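Local coordinates for protein ubiquitin conjugating enzyme (Plasmodium yoelii, PDB 2PWQ) that probably acts as a ubiquitin-conjugating (E2) enzyme, carrying ubiquitin as a thioester on its active-site cysteine and passing it on to substrates, at residues I35-D44 with R123-A131; N51-I59 with H71-N80. All blocks are in the same frame, centred on the assembly; numbering follows the deposited sequence.

Interaction 1: I35-D44 with R123-A131; sequences IENENVQEID and RTALLSIQA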
ATOM      1  N   ILE A  35      13.584   7.047  -1.597  1.00 46.06           N
ATOM      2  CA  ILE A  35      12.424   6.644  -2.386  1.00 46.45           C
ATOM      3  C   ILE A  35      12.519   7.368  -3.700  1.00 48.06           C
ATOM      4  O   ILE A  35      12.336   6.771  -4.760  1.00 48.41           O
ATOM      5  CB  ILE A  35      11.079   6.986  -1.674  1.00 46.54           C
ATOM      6  CG1 ILE A  35      10.837   6.052  -0.492  1.00 45.51           C
ATOM      7  CG2 ILE A  35       9.910   6.823  -2.624  1.00 47.57           C
ATOM      8  CD1 ILE A  35       9.722   6.495   0.447  1.00 45.05           C
ATOM      9  N   GLU A  36      12.837   8.663  -3.619  1.00 50.15           N
ATOM     10  CA  GLU A  36      12.985   9.533  -4.776  1.00 52.31           C
ATOM     11  C   GLU A  36      14.102   9.020  -5.685  1.00 52.81           C
ATOM     12  O   GLU A  36      14.034   9.168  -6.906  1.00 52.97           O
ATOM     13  CB  GLU A  36      13.259  10.962  -4.301  1.00 52.16           C
ATOM     14  CG  GLU A  36      13.331  12.007  -5.400  1.00 54.13           C
ATOM     15  CD  GLU A  36      13.522  13.426  -4.852  1.00 54.57           C
ATOM     16  OE1 GLU A  36      12.767  14.320  -5.275  1.00 59.73           O
ATOM     17  OE2 GLU A  36      14.412  13.657  -3.994  1.00 57.45           O
ATOM     18  N   ASN A  37      15.100   8.382  -5.080  1.00 53.92           N
ATOM     19  CA  ASN A  37      16.261   7.860  -5.810  1.00 54.89           C
ATOM     20  C   ASN A  37      16.062   6.448  -6.370  1.00 55.29           C
ATOM     21  O   ASN A  37      16.708   6.061  -7.358  1.00 55.00           O
ATOM     22  CB  ASN A  37      17.530   7.940  -4.939  1.00 55.36           C
ATOM     23  CG  ASN A  37      18.018   9.383  -4.740  1.00 56.95           C
ATOM     24  OD1 ASN A  37      17.891  10.223  -5.641  1.00 56.80           O
ATOM     25  ND2 ASN A  37      18.584   9.671  -3.555  1.00 57.52           N
ATOM     26  N   GLU A  38      15.156   5.692  -5.745  1.00 55.25           N
ATOM     27  CA  GLU A  38      14.755   4.365  -6.214  1.00 54.98           C
ATOM     28  C   GLU A  38      13.811   4.354  -7.441  1.00 54.50           C
ATOM     29  O   GLU A  38      13.659   5.372  -8.130  1.00 54.24           O
ATOM     30  CB  GLU A  38      14.135   3.598  -5.055  1.00 55.65           C
ATOM     31  CG  GLU A  38      14.994   2.489  -4.543  1.00 57.22           C
ATOM     32  CD  GLU A  38      14.817   1.187  -5.342  1.00 60.97           C
ATOM     33  OE1 GLU A  38      14.416   1.233  -6.542  1.00 60.50           O
ATOM     34  OE2 GLU A  38      15.090   0.107  -4.758  1.00 61.48           O
ATOM     35  N   ASN A  39      13.189   3.203  -7.716  1.00 53.53           N
ATOM     36  CA  ASN A  39      12.277   3.060  -8.854  1.00 53.23           C
ATOM     37  C   ASN A  39      10.873   3.588  -8.543  1.00 52.62           C
ATOM     38  O   ASN A  39      10.024   2.864  -8.018  1.00 51.95           O
ATOM     39  CB  ASN A  39      12.202   1.604  -9.306  1.00 53.71           C
ATOM     40  CG  ASN A  39      11.519   1.446 -10.661  1.00 54.98           C
ATOM     41  OD1 ASN A  39      11.104   2.429 -11.298  1.00 56.70           O
ATOM     42  ND2 ASN A  39      11.398   0.197 -11.110  1.00 55.13           N
ATOM     43  N   VAL A  40      10.653   4.862  -8.867  1.00 51.70           N
ATOM     44  CA  VAL A  40       9.416   5.553  -8.503  1.00 50.96           C
ATOM     45  C   VAL A  40       8.256   5.169  -9.435  1.00 49.85           C
ATOM     46  O   VAL A  40       7.100   5.557  -9.216  1.00 49.17           O
ATOM     47  CB  VAL A  40       9.613   7.103  -8.412  1.00 51.04           C
ATOM     48  CG1 VAL A  40      10.826   7.435  -7.573  1.00 51.16           C
ATOM     49  CG2 VAL A  40       9.721   7.750  -9.813  1.00 51.40           C
ATOM     50  N   GLN A  41       8.577   4.397 -10.471  1.00 48.84           N
ATOM     51  CA  GLN A  41       7.561   3.864 -11.350  1.00 48.26           C
ATOM     52  C   GLN A  41       6.843   2.712 -10.652  1.00 46.17           C
ATOM     53  O   GLN A  41       5.658   2.450 -10.894  1.00 47.02           O
ATOM     54  CB  GLN A  41       8.150   3.478 -12.707  1.00 48.80           C
ATOM     55  CG  GLN A  41       8.889   4.637 -13.422  1.00 52.32           C
ATOM     56  CD  GLN A  41       7.980   5.845 -13.753  1.00 57.33           C
ATOM     57  OE1 GLN A  41       6.840   5.683 -14.202  1.00 60.62           O
ATOM     58  NE2 GLN A  41       8.489   7.055 -13.514  1.00 57.72           N
ATOM     59  N   GLU A  42       7.539   2.082  -9.718  1.00 43.57           N
ATOM     60  CA  GLU A  42       6.976   0.991  -8.958  1.00 41.21           C
ATOM     61  C   GLU A  42       6.365   1.437  -7.645  1.00 39.80           C
ATOM     62  O   GLU A  42       5.229   1.083  -7.312  1.00 39.01           O
ATOM     63  CB  GLU A  42       8.051  -0.066  -8.712  1.00 41.04           C
ATOM     64  CG  GLU A  42       8.539  -0.716  -9.987  1.00 41.13           C
ATOM     65  CD  GLU A  42       7.582  -1.747 -10.558  1.00 43.57           C
ATOM     66  OE1 GLU A  42       6.780  -2.345  -9.812  1.00 46.02           O
ATOM     67  OE2 GLU A  42       7.626  -1.970 -11.777  1.00 45.77           O
ATOM     68  N   ILE A  43       7.162   2.163  -6.876  1.00 37.89           N
ATOM     69  CA  ILE A  43       6.799   2.588  -5.545  1.00 37.31           C
ATOM     70  C   ILE A  43       7.279   4.027  -5.414  1.00 38.00           C
ATOM     71  O   ILE A  43       8.463   4.359  -5.645  1.00 37.36           O
ATOM     72  CB  ILE A  43       7.426   1.719  -4.403  1.00 36.75           C
ATOM     73  CG1 ILE A  43       7.226   0.193  -4.609  1.00 36.78           C
ATOM     74  CG2 ILE A  43       7.017   2.218  -3.007  1.00 36.47           C
ATOM     75  CD1 ILE A  43       5.856  -0.391  -4.235  1.00 31.53           C
ATOM     76  N   ASP A  44       6.334   4.885  -5.060  1.00 38.21           N
ATOM     77  CA  ASP A  44       6.616   6.286  -4.800  1.00 39.51           C
ATOM     78  C   ASP A  44       5.903   6.699  -3.507  1.00 39.65           C
ATOM     79  O   ASP A  44       5.021   5.980  -3.009  1.00 39.38           O
ATOM     80  CB  ASP A  44       6.162   7.114  -5.996  1.00 39.48           C
ATOM     81  CG  ASP A  44       6.908   8.443  -6.135  1.00 42.67           C
ATOM     82  OD1 ASP A  44       7.636   8.841  -5.205  1.00 45.26           O
ATOM     83  OD2 ASP A  44       6.759   9.101  -7.203  1.00 44.88           O
ATOM     84  N   ARG A 123       9.100   2.426   2.100  1.00 32.19           N
ATOM     85  CA  ARG A 123       9.169   1.774   0.787  1.00 32.53           C
ATOM     86  C   ARG A 123       9.094   0.239   0.906  1.00 33.94           C
ATOM     87  O   ARG A 123       8.490  -0.456   0.066  1.00 32.19           O
ATOM     88  CB  ARG A 123      10.453   2.144   0.046  1.00 32.28           C
ATOM     89  CG  ARG A 123      10.329   1.895  -1.445  1.00 30.39           C
ATOM     90  CD  ARG A 123      11.508   2.332  -2.248  1.00 33.83           C
ATOM     91  NE  ARG A 123      11.229   2.131  -3.671  1.00 33.43           N
ATOM     92  CZ  ARG A 123      11.271   0.958  -4.302  1.00 33.81           C
ATOM     93  NH1 ARG A 123      11.627  -0.159  -3.677  1.00 41.31           N
ATOM     94  NH2 ARG A 123      11.005   0.907  -5.584  1.00 38.35           N
ATOM     95  N   THR A 124       9.720  -0.317   1.929  1.00 36.20           N
ATOM     96  CA  THR A 124       9.640  -1.772   2.019  1.00 36.82           C
ATOM     97  C   THR A 124       8.210  -2.202   2.487  1.00 36.66           C
ATOM     98  O   THR A 124       7.686  -3.218   2.018  1.00 36.34           O
ATOM     99  CB  THR A 124      10.902  -2.466   2.701  1.00 37.89           C
ATOM    100  OG1 THR A 124      11.014  -2.098   4.076  1.00 40.96           O
ATOM    101  CG2 THR A 124      12.219  -2.055   1.967  1.00 35.81           C
ATOM    102  N   ALA A 125       7.568  -1.415   3.349  1.00 36.12           N
ATOM    103  CA  ALA A 125       6.146  -1.669   3.705  1.00 35.53           C
ATOM    104  C   ALA A 125       5.272  -1.650   2.461  1.00 34.67           C
ATOM    105  O   ALA A 125       4.400  -2.498   2.283  1.00 33.83           O
ATOM    106  CB  ALA A 125       5.624  -0.665   4.744  1.00 35.26           C
ATOM    107  N   LEU A 126       5.534  -0.680   1.595  1.00 34.37           N
ATOM    108  CA  LEU A 126       4.821  -0.573   0.349  1.00 34.36           C
ATOM    109  C   LEU A 126       5.138  -1.673  -0.660  1.00 34.24           C
ATOM    110  O   LEU A 126       4.238  -2.132  -1.368  1.00 32.98           O
ATOM    111  CB  LEU A 126       5.002   0.824  -0.277  1.00 35.54           C
ATOM    112  CG  LEU A 126       4.527   2.029   0.555  1.00 33.92           C
ATOM    113  CD1 LEU A 126       4.933   3.315  -0.144  1.00 34.10           C
ATOM    114  CD2 LEU A 126       3.022   1.979   0.838  1.00 30.83           C
ATOM    115  N   LEU A 127       6.413  -2.070  -0.768  1.00 33.30           N
ATOM    116  CA  LEU A 127       6.775  -3.198  -1.630  1.00 33.00           C
ATOM    117  C   LEU A 127       6.043  -4.464  -1.166  1.00 32.27           C
ATOM    118  O   LEU A 127       5.628  -5.277  -1.979  1.00 33.33           O
ATOM    119  CB  LEU A 127       8.281  -3.485  -1.595  1.00 33.84           C
ATOM    120  CG  LEU A 127       9.234  -2.699  -2.508  1.00 36.75           C
ATOM    121  CD1 LEU A 127      10.689  -3.109  -2.174  1.00 42.58           C
ATOM    122  CD2 LEU A 127       8.961  -2.860  -4.051  1.00 40.32           C
ATOM    123  N   SER A 128       5.865  -4.644   0.126  1.00 30.79           N
ATOM    124  CA  SER A 128       5.245  -5.872   0.564  1.00 33.06           C
ATOM    125  C   SER A 128       3.724  -5.819   0.334  1.00 31.42           C
ATOM    126  O   SER A 128       3.046  -6.853   0.295  1.00 31.60           O
ATOM    127  CB  SER A 128       5.529  -6.143   2.041  1.00 33.11           C
ATOM    128  OG  SER A 128       4.553  -5.443   2.792  1.00 40.47           O
ATOM    129  N   ILE A 129       3.173  -4.615   0.185  1.00 31.19           N
ATOM    130  CA  ILE A 129       1.762  -4.505  -0.122  1.00 29.96           C
ATOM    131  C   ILE A 129       1.637  -4.795  -1.599  1.00 29.65           C
ATOM    132  O   ILE A 129       0.728  -5.514  -2.002  1.00 31.47           O
ATOM    133  CB  ILE A 129       1.198  -3.115   0.262  1.00 30.28           C
ATOM    134  CG1 ILE A 129       1.129  -3.027   1.798  1.00 30.63           C
ATOM    135  CG2 ILE A 129      -0.249  -2.899  -0.339  1.00 29.94           C
ATOM    136  CD1 ILE A 129       1.142  -1.618   2.347  1.00 31.82           C
ATOM    137  N   GLN A 130       2.534  -4.260  -2.423  1.00 28.81           N
ATOM    138  CA  GLN A 130       2.495  -4.590  -3.838  1.00 29.95           C
ATOM    139  C   GLN A 130       2.654  -6.113  -4.067  1.00 29.66           C
ATOM    140  O   GLN A 130       2.059  -6.691  -5.006  1.00 28.33           O
ATOM    141  CB  GLN A 130       3.580  -3.808  -4.571  1.00 27.74           C
ATOM    142  CG  GLN A 130       3.684  -4.056  -6.077  1.00 29.53           C
ATOM    143  CD  GLN A 130       4.927  -3.435  -6.655  1.00 33.98           C
ATOM    144  OE1 GLN A 130       6.018  -3.750  -6.205  1.00 41.33           O
ATOM    145  NE2 GLN A 130       4.781  -2.564  -7.667  1.00 36.76           N
ATOM    146  N   ALA A 131       3.483  -6.760  -3.239  1.00 31.33           N
ATOM    147  CA  ALA A 131       3.600  -8.225  -3.289  1.00 32.61           C
ATOM    148  C   ALA A 131       2.243  -8.889  -3.058  1.00 32.91           C
ATOM    149  O   ALA A 131       1.872  -9.790  -3.801  1.00 33.20           O
ATOM    150  CB  ALA A 131       4.691  -8.771  -2.292  1.00 31.10           C
TER
HETATM  151  O   HOH W   1      10.988   4.472  -5.090  1.00 45.94           O
HETATM  152  O   HOH W   2       8.653  -3.042  -7.360  1.00 59.40           O

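Interaction 2: N51-I59 with H71-N80; sequences NFFEWVGFI and HFTLAITIPN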
ATOM      1  N   ASN A  51       2.212  18.326   6.632  1.00 45.78           N
ATOM      2  CA  ASN A  51       2.608  17.454   7.734  1.00 45.06           C
ATOM      3  C   ASN A  51       3.578  16.355   7.262  1.00 44.91           C
ATOM      4  O   ASN A  51       3.216  15.501   6.464  1.00 43.52           O
ATOM      5  CB  ASN A  51       1.378  16.836   8.397  1.00 45.22           C
ATOM      6  CG  ASN A  51       1.734  16.001   9.630  1.00 45.14           C
ATOM      7  OD1 ASN A  51       2.912  15.798   9.955  1.00 45.82           O
ATOM      8  ND2 ASN A  51       0.715  15.534  10.331  1.00 42.73           N
ATOM      9  N   PHE A  52       4.811  16.411   7.762  1.00 44.30           N
ATOM     10  CA  PHE A  52       5.869  15.479   7.393  1.00 44.57           C
ATOM     11  C   PHE A  52       5.536  14.038   7.851  1.00 43.76           C
ATOM     12  O   PHE A  52       6.175  13.070   7.430  1.00 43.63           O
ATOM     13  CB  PHE A  52       7.175  15.954   8.025  1.00 44.87           C
ATOM     14  CG  PHE A  52       8.289  16.144   7.049  1.00 46.13           C
ATOM     15  CD1 PHE A  52       9.142  15.087   6.728  1.00 45.79           C
ATOM     16  CD2 PHE A  52       8.495  17.379   6.459  1.00 47.32           C
ATOM     17  CE1 PHE A  52      10.160  15.248   5.821  1.00 46.32           C
ATOM     18  CE2 PHE A  52       9.535  17.561   5.550  1.00 48.67           C
ATOM     19  CZ  PHE A  52      10.371  16.487   5.231  1.00 46.40           C
ATOM     20  N   PHE A  53       4.521  13.917   8.702  1.00 42.94           N
ATOM     21  CA  PHE A  53       4.082  12.632   9.263  1.00 42.81           C
ATOM     22  C   PHE A  53       2.875  12.068   8.523  1.00 41.35           C
ATOM     23  O   PHE A  53       2.250  11.113   8.951  1.00 41.49           O
ATOM     24  CB  PHE A  53       3.839  12.761  10.778  1.00 42.70           C
ATOM     25  CG  PHE A  53       5.119  12.894  11.555  1.00 44.81           C
ATOM     26  CD1 PHE A  53       5.721  11.779  12.128  1.00 44.24           C
ATOM     27  CD2 PHE A  53       5.754  14.122  11.669  1.00 45.73           C
ATOM     28  CE1 PHE A  53       6.913  11.892  12.810  1.00 44.65           C
ATOM     29  CE2 PHE A  53       6.951  14.243  12.350  1.00 46.73           C
ATOM     30  CZ  PHE A  53       7.534  13.125  12.931  1.00 45.19           C
ATOM     31  N   GLU A  54       2.562  12.661   7.387  1.00 40.09           N
ATOM     32  CA  GLU A  54       1.426  12.202   6.606  1.00 39.21           C
ATOM     33  C   GLU A  54       1.833  12.196   5.157  1.00 38.44           C
ATOM     34  O   GLU A  54       2.085  13.262   4.571  1.00 38.11           O
ATOM     35  CB  GLU A  54       0.183  13.073   6.850  1.00 39.26           C
ATOM     36  CG  GLU A  54      -1.057  12.646   6.054  1.00 38.01           C
ATOM     37  CD  GLU A  54      -1.660  11.327   6.521  1.00 44.22           C
ATOM     38  OE1 GLU A  54      -1.594  11.034   7.746  1.00 41.26           O
ATOM     39  OE2 GLU A  54      -2.208  10.573   5.656  1.00 45.63           O
ATOM     40  N   TRP A  55       1.947  10.992   4.587  1.00 36.83           N
ATOM     41  CA  TRP A  55       2.302  10.892   3.188  1.00 36.18           C
ATOM     42  C   TRP A  55       1.195  10.255   2.380  1.00 35.11           C
ATOM     43  O   TRP A  55       0.290   9.629   2.885  1.00 34.68           O
ATOM     44  CB  TRP A  55       3.579  10.085   2.937  1.00 36.77           C
ATOM     45  CG  TRP A  55       4.811  10.439   3.712  1.00 38.11           C
ATOM     46  CD1 TRP A  55       5.031  11.551   4.489  1.00 37.21           C
ATOM     47  CD2 TRP A  55       6.038   9.670   3.758  1.00 37.63           C
ATOM     48  NE1 TRP A  55       6.296  11.500   5.041  1.00 39.81           N
ATOM     49  CE2 TRP A  55       6.942  10.371   4.593  1.00 37.87           C
ATOM     50  CE3 TRP A  55       6.458   8.479   3.152  1.00 36.64           C
ATOM     51  CZ2 TRP A  55       8.241   9.897   4.868  1.00 39.25           C
ATOM     52  CZ3 TRP A  55       7.758   8.008   3.426  1.00 36.83           C
ATOM     53  CH2 TRP A  55       8.627   8.722   4.275  1.00 36.60           C
ATOM     54  N   VAL A  56       1.327  10.440   1.089  1.00 34.55           N
ATOM     55  CA  VAL A  56       0.558   9.776   0.100  1.00 34.73           C
ATOM     56  C   VAL A  56       1.544   8.828  -0.541  1.00 34.21           C
ATOM     57  O   VAL A  56       2.634   9.265  -0.917  1.00 35.65           O
ATOM     58  CB  VAL A  56       0.130  10.792  -0.957  1.00 34.85           C
ATOM     59  CG1 VAL A  56      -0.561  10.094  -2.077  1.00 36.71           C
ATOM     60  CG2 VAL A  56      -0.785  11.795  -0.323  1.00 35.20           C
ATOM     61  N   GLY A  57       1.180   7.550  -0.647  1.00 33.85           N
ATOM     62  CA  GLY A  57       1.964   6.561  -1.376  1.00 32.43           C
ATOM     63  C   GLY A  57       1.355   6.139  -2.697  1.00 33.14           C
ATOM     64  O   GLY A  57       0.136   6.207  -2.873  1.00 33.20           O
ATOM     65  N   PHE A  58       2.208   5.814  -3.661  0.70 32.70           N
ATOM     66  CA  PHE A  58       1.822   5.186  -4.923  0.70 32.94           C
ATOM     67  C   PHE A  58       2.374   3.750  -5.032  0.70 34.10           C
ATOM     68  O   PHE A  58       3.569   3.502  -4.771  0.70 33.79           O
ATOM     69  CB  PHE A  58       2.339   6.011  -6.101  0.70 33.07           C
ATOM     70  CG  PHE A  58       2.395   5.254  -7.404  0.70 33.43           C
ATOM     71  CD1 PHE A  58       1.215   4.973  -8.127  0.70 35.59           C
ATOM     72  CD2 PHE A  58       3.632   4.836  -7.931  0.70 32.85           C
ATOM     73  CE1 PHE A  58       1.275   4.280  -9.335  0.70 36.25           C
ATOM     74  CE2 PHE A  58       3.699   4.159  -9.108  0.70 32.51           C
ATOM     75  CZ  PHE A  58       2.536   3.858  -9.827  0.70 35.02           C
ATOM     76  N   ILE A  59       1.519   2.825  -5.431  1.00 33.65           N
ATOM     77  CA  ILE A  59       1.945   1.479  -5.841  1.00 34.73           C
ATOM     78  C   ILE A  59       1.439   1.144  -7.234  1.00 36.20           C
ATOM     79  O   ILE A  59       0.213   1.234  -7.533  1.00 36.66           O
ATOM     80  CB  ILE A  59       1.466   0.351  -4.887  1.00 34.00           C
ATOM     81  CG1 ILE A  59       2.101   0.470  -3.510  1.00 32.68           C
ATOM     82  CG2 ILE A  59       1.737  -1.042  -5.489  1.00 34.25           C
ATOM     83  CD1 ILE A  59       1.356  -0.383  -2.487  1.00 32.78           C
ATOM     84  N   HIS A  71      -2.773   2.297 -10.989  1.00 37.57           N
ATOM     85  CA  HIS A  71      -1.950   3.223 -10.233  1.00 36.89           C
ATOM     86  C   HIS A  71      -2.741   3.438  -8.962  1.00 34.78           C
ATOM     87  O   HIS A  71      -3.862   4.037  -8.988  1.00 33.27           O
ATOM     88  CB  HIS A  71      -1.814   4.545 -10.992  1.00 38.92           C
ATOM     89  CG  HIS A  71      -1.297   4.396 -12.387  1.00 43.32           C
ATOM     90  ND1 HIS A  71       0.056   4.375 -12.683  1.00 50.36           N
ATOM     91  CD2 HIS A  71      -1.945   4.227 -13.566  1.00 46.39           C
ATOM     92  CE1 HIS A  71       0.215   4.216 -13.988  1.00 50.83           C
ATOM     93  NE2 HIS A  71      -0.983   4.125 -14.546  1.00 52.09           N
ATOM     94  N   PHE A  72      -2.215   2.909  -7.872  1.00 31.12           N
ATOM     95  CA  PHE A  72      -2.890   2.903  -6.578  1.00 31.23           C
ATOM     96  C   PHE A  72      -2.306   3.874  -5.551  1.00 31.00           C
ATOM     97  O   PHE A  72      -1.107   3.819  -5.182  1.00 31.40           O
ATOM     98  CB  PHE A  72      -2.963   1.457  -5.996  1.00 30.15           C
ATOM     99  CG  PHE A  72      -3.644   0.455  -6.927  1.00 30.68           C
ATOM    100  CD1 PHE A  72      -2.893  -0.251  -7.885  1.00 28.87           C
ATOM    101  CD2 PHE A  72      -5.040   0.270  -6.896  1.00 27.56           C
ATOM    102  CE1 PHE A  72      -3.488  -1.165  -8.746  1.00 29.05           C
ATOM    103  CE2 PHE A  72      -5.660  -0.648  -7.781  1.00 26.94           C
ATOM    104  CZ  PHE A  72      -4.899  -1.339  -8.708  1.00 30.44           C
ATOM    105  N   THR A  73      -3.170   4.760  -5.068  1.00 30.42           N
ATOM    106  CA  THR A  73      -2.830   5.753  -4.076  1.00 30.14           C
ATOM    107  C   THR A  73      -3.161   5.207  -2.717  1.00 29.32           C
ATOM    108  O   THR A  73      -4.230   4.595  -2.564  1.00 27.51           O
ATOM    109  CB  THR A  73      -3.674   7.018  -4.308  1.00 31.09           C
ATOM    110  OG1 THR A  73      -3.351   7.509  -5.604  1.00 33.14           O
ATOM    111  CG2 THR A  73      -3.359   8.045  -3.290  1.00 32.37           C
ATOM    112  N   LEU A  74      -2.254   5.423  -1.750  1.00 28.76           N
ATOM    113  CA  LEU A  74      -2.453   5.025  -0.355  1.00 30.73           C
ATOM    114  C   LEU A  74      -2.233   6.232   0.570  1.00 31.89           C
ATOM    115  O   LEU A  74      -1.591   7.198   0.189  1.00 32.86           O
ATOM    116  CB  LEU A  74      -1.516   3.838   0.050  1.00 30.69           C
ATOM    117  CG  LEU A  74      -1.527   2.528  -0.768  1.00 31.69           C
ATOM    118  CD1 LEU A  74      -0.544   2.574  -1.983  1.00 28.76           C
ATOM    119  CD2 LEU A  74      -1.236   1.311   0.102  1.00 28.52           C
ATOM    120  N   ALA A  75      -2.747   6.146   1.796  1.00 33.33           N
ATOM    121  CA  ALA A  75      -2.573   7.167   2.824  1.00 34.45           C
ATOM    122  C   ALA A  75      -1.670   6.579   3.865  1.00 35.28           C
ATOM    123  O   ALA A  75      -1.978   5.536   4.392  1.00 35.91           O
ATOM    124  CB  ALA A  75      -3.968   7.554   3.475  1.00 35.16           C
ATOM    125  N   ILE A  76      -0.575   7.261   4.163  1.00 36.39           N
ATOM    126  CA  ILE A  76       0.452   6.773   5.100  1.00 35.50           C
ATOM    127  C   ILE A  76       0.554   7.707   6.327  1.00 37.12           C
ATOM    128  O   ILE A  76       1.049   8.828   6.226  1.00 36.23           O
ATOM    129  CB  ILE A  76       1.813   6.670   4.390  1.00 36.17           C
ATOM    130  CG1 ILE A  76       1.677   5.832   3.106  1.00 34.36           C
ATOM    131  CG2 ILE A  76       2.918   6.112   5.361  1.00 29.04           C
ATOM    132  CD1 ILE A  76       2.840   5.968   2.150  1.00 36.00           C
ATOM    133  N   THR A  77       0.064   7.286   7.486  1.00 38.93           N
ATOM    134  CA  THR A  77       0.245   8.138   8.649  1.00 40.64           C
ATOM    135  C   THR A  77       1.372   7.608   9.530  1.00 41.59           C
ATOM    136  O   THR A  77       1.322   6.454  10.031  1.00 42.07           O
ATOM    137  CB  THR A  77      -1.060   8.424   9.444  1.00 41.59           C
ATOM    138  OG1 THR A  77      -1.239   7.442  10.444  1.00 44.46           O
ATOM    139  CG2 THR A  77      -2.287   8.425   8.566  1.00 40.95           C
ATOM    140  N   ILE A  78       2.413   8.428   9.685  1.00 41.64           N
ATOM    141  CA  ILE A  78       3.662   8.005  10.339  1.00 43.05           C
ATOM    142  C   ILE A  78       3.626   8.471  11.774  1.00 44.72           C
ATOM    143  O   ILE A  78       3.353   9.653  12.013  1.00 45.32           O
ATOM    144  CB  ILE A  78       4.868   8.604   9.617  1.00 42.13           C
ATOM    145  CG1 ILE A  78       4.841   8.175   8.162  1.00 41.32           C
ATOM    146  CG2 ILE A  78       6.192   8.226  10.312  1.00 42.23           C
ATOM    147  CD1 ILE A  78       5.581   9.054   7.257  1.00 38.95           C
ATOM    148  N   PRO A  79       3.879   7.561  12.747  1.00 46.29           N
ATOM    149  CA  PRO A  79       3.772   7.970  14.155  1.00 46.90           C
ATOM    150  C   PRO A  79       4.905   8.894  14.581  1.00 47.41           C
ATOM    151  O   PRO A  79       5.957   8.900  13.931  1.00 46.41           O
ATOM    152  CB  PRO A  79       3.847   6.630  14.917  1.00 47.03           C
ATOM    153  CG  PRO A  79       4.619   5.753  14.043  1.00 46.03           C
ATOM    154  CD  PRO A  79       4.257   6.133  12.629  1.00 46.10           C
ATOM    155  N   ASN A  80       4.687   9.653  15.663  1.00 49.32           N
ATOM    156  CA  ASN A  80       5.664  10.649  16.136  1.00 51.76           C
ATOM    157  C   ASN A  80       6.963  10.094  16.710  1.00 52.23           C
ATOM    158  O   ASN A  80       7.964  10.817  16.799  1.00 52.42           O
ATOM    159  CB  ASN A  80       5.040  11.734  17.043  1.00 52.83           C
ATOM    160  CG  ASN A  80       4.275  11.172  18.260  1.00 56.73           C
ATOM    161  OD1 ASN A  80       4.350   9.980  18.594  1.00 61.25           O
ATOM    162  ND2 ASN A  80       3.524  12.056  18.928  1.00 59.14           N
TER

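Interaction 1: I35-D44 with R123-A131
R123 reaches from helix 122-134 into the turn between helix 23-37 and strand 43-47, the first helix and first strand of the ubiquitin-conjugating (UBC) fold. Its guanidinium is sandwiched. The carboxylate of E38 lies over the centre of one face, the two planes only 8° from parallel, with E38 CD 3.7 Å above the guanidinium plane; I43 CB sits over the opposite face, nearer the rim. The carboxylate oxygens lie well off the guanidinium plane, so the salt bridge is probably electrostatic rather than hydrogen-bonded, with E38 OE1 3.6 Å from R123 NH2.

The N-H groups work at the edge instead. R123 NH2 donates to N39 O at 3.3 Å, with the acceptor in the guanidinium plane, while R123 NE gives its hydrogen to a water that in turn donates to I35 O and I43 O. With CG anti to the backbone N (chi1 -160°) and the chain straight out to NE, the arginine spans the gap to this turn. N39 O also accepts from the backbone N of E42 and I43, so three donors converge on it. E38 is held in place by the bond from N39 N to its OE1, 2.6 Å long.

I43 supplies the apolar part, setting CG2 against L126 CB (3.7 Å) and CG1 against L127 CD2 (3.6 Å). Beyond it, Q130 NE2 donates to E42 OE1 at 2.9 Å; the nitrogen lies almost in line with the C-O bond, but the hydrogen bond itself is bent (139°). K60 O of the neighbouring strand is a second acceptor for NE2, and a second water joins E42 OE1 to Q130 OE1.

Interaction 2: N51-I59 with H71-N80
The indole of W55 has I78 CD1 seated on one face, 3.4 Å from the centroid of the five-membered ring and 17° off its normal, a CH-pi contact. I78 points CG1 opposite its carbonyl carbon (chi1 -58°), which carries CD1 out to the ring. The F53 ring is met at its edge by carbonyl oxygens, P79 O lying 3.3 Å from CE1, and I59 O lies at the edge of the F72 ring. At the far end, in one of the two modelled positions of F58, its ring and that of H71 meet rim to rim, centroids 5.8 Å apart.

Between these rings, strands 54-60 and 71-77 form an antiparallel hairpin in the meander sheet of the UBC fold. W55 with I76, G57 with L74 and I59 with F72 are the hydrogen-bonded pairs, each closed by two N-H...O bonds; I78 N adds a nearly straight one (173°) to F53 O at 2.8 Å. The side chains of W55, I76, L74, I59 and F72 share one face, from which W55 and I59 reach helix 122-134. Here I76 CD1 lies 3.6 Å from G57 N, over the glycine backbone, and I59 CD1 meets L74 CD1. E54, V56 and F58 project from the other face with T73, A75 and T77.

W55 NE1 donates to F52 O, which satisfies the one polar side-chain atom of this buried residue and helps to set the indole's rotation, while the electron-rich pi face takes the methyl of I78.

Both contacts reach the same sheet: strand 43-47, on which segment 35-44 ends, is the edge neighbour of strand 54-60, and D44 O lies 2.9 Å from F58 N, a probable hydrogen bond. Their centres are about 12 Å apart. Helix 122-134, one partner in interaction 1, also packs on the hairpin of interaction 2: Q130 CB meets I59 CG2 at 3.4 Å and L126 O approaches I59 CD1 at 3.6 Å. In the chain, the hairpin is nested inside the loop that interaction 1 closes. Interaction 1 ties helix 122-134 to the turn leading into the first strand, whereas interaction 2 pairs the two middle strands; both lie away from the predicted thioester cysteine, C108.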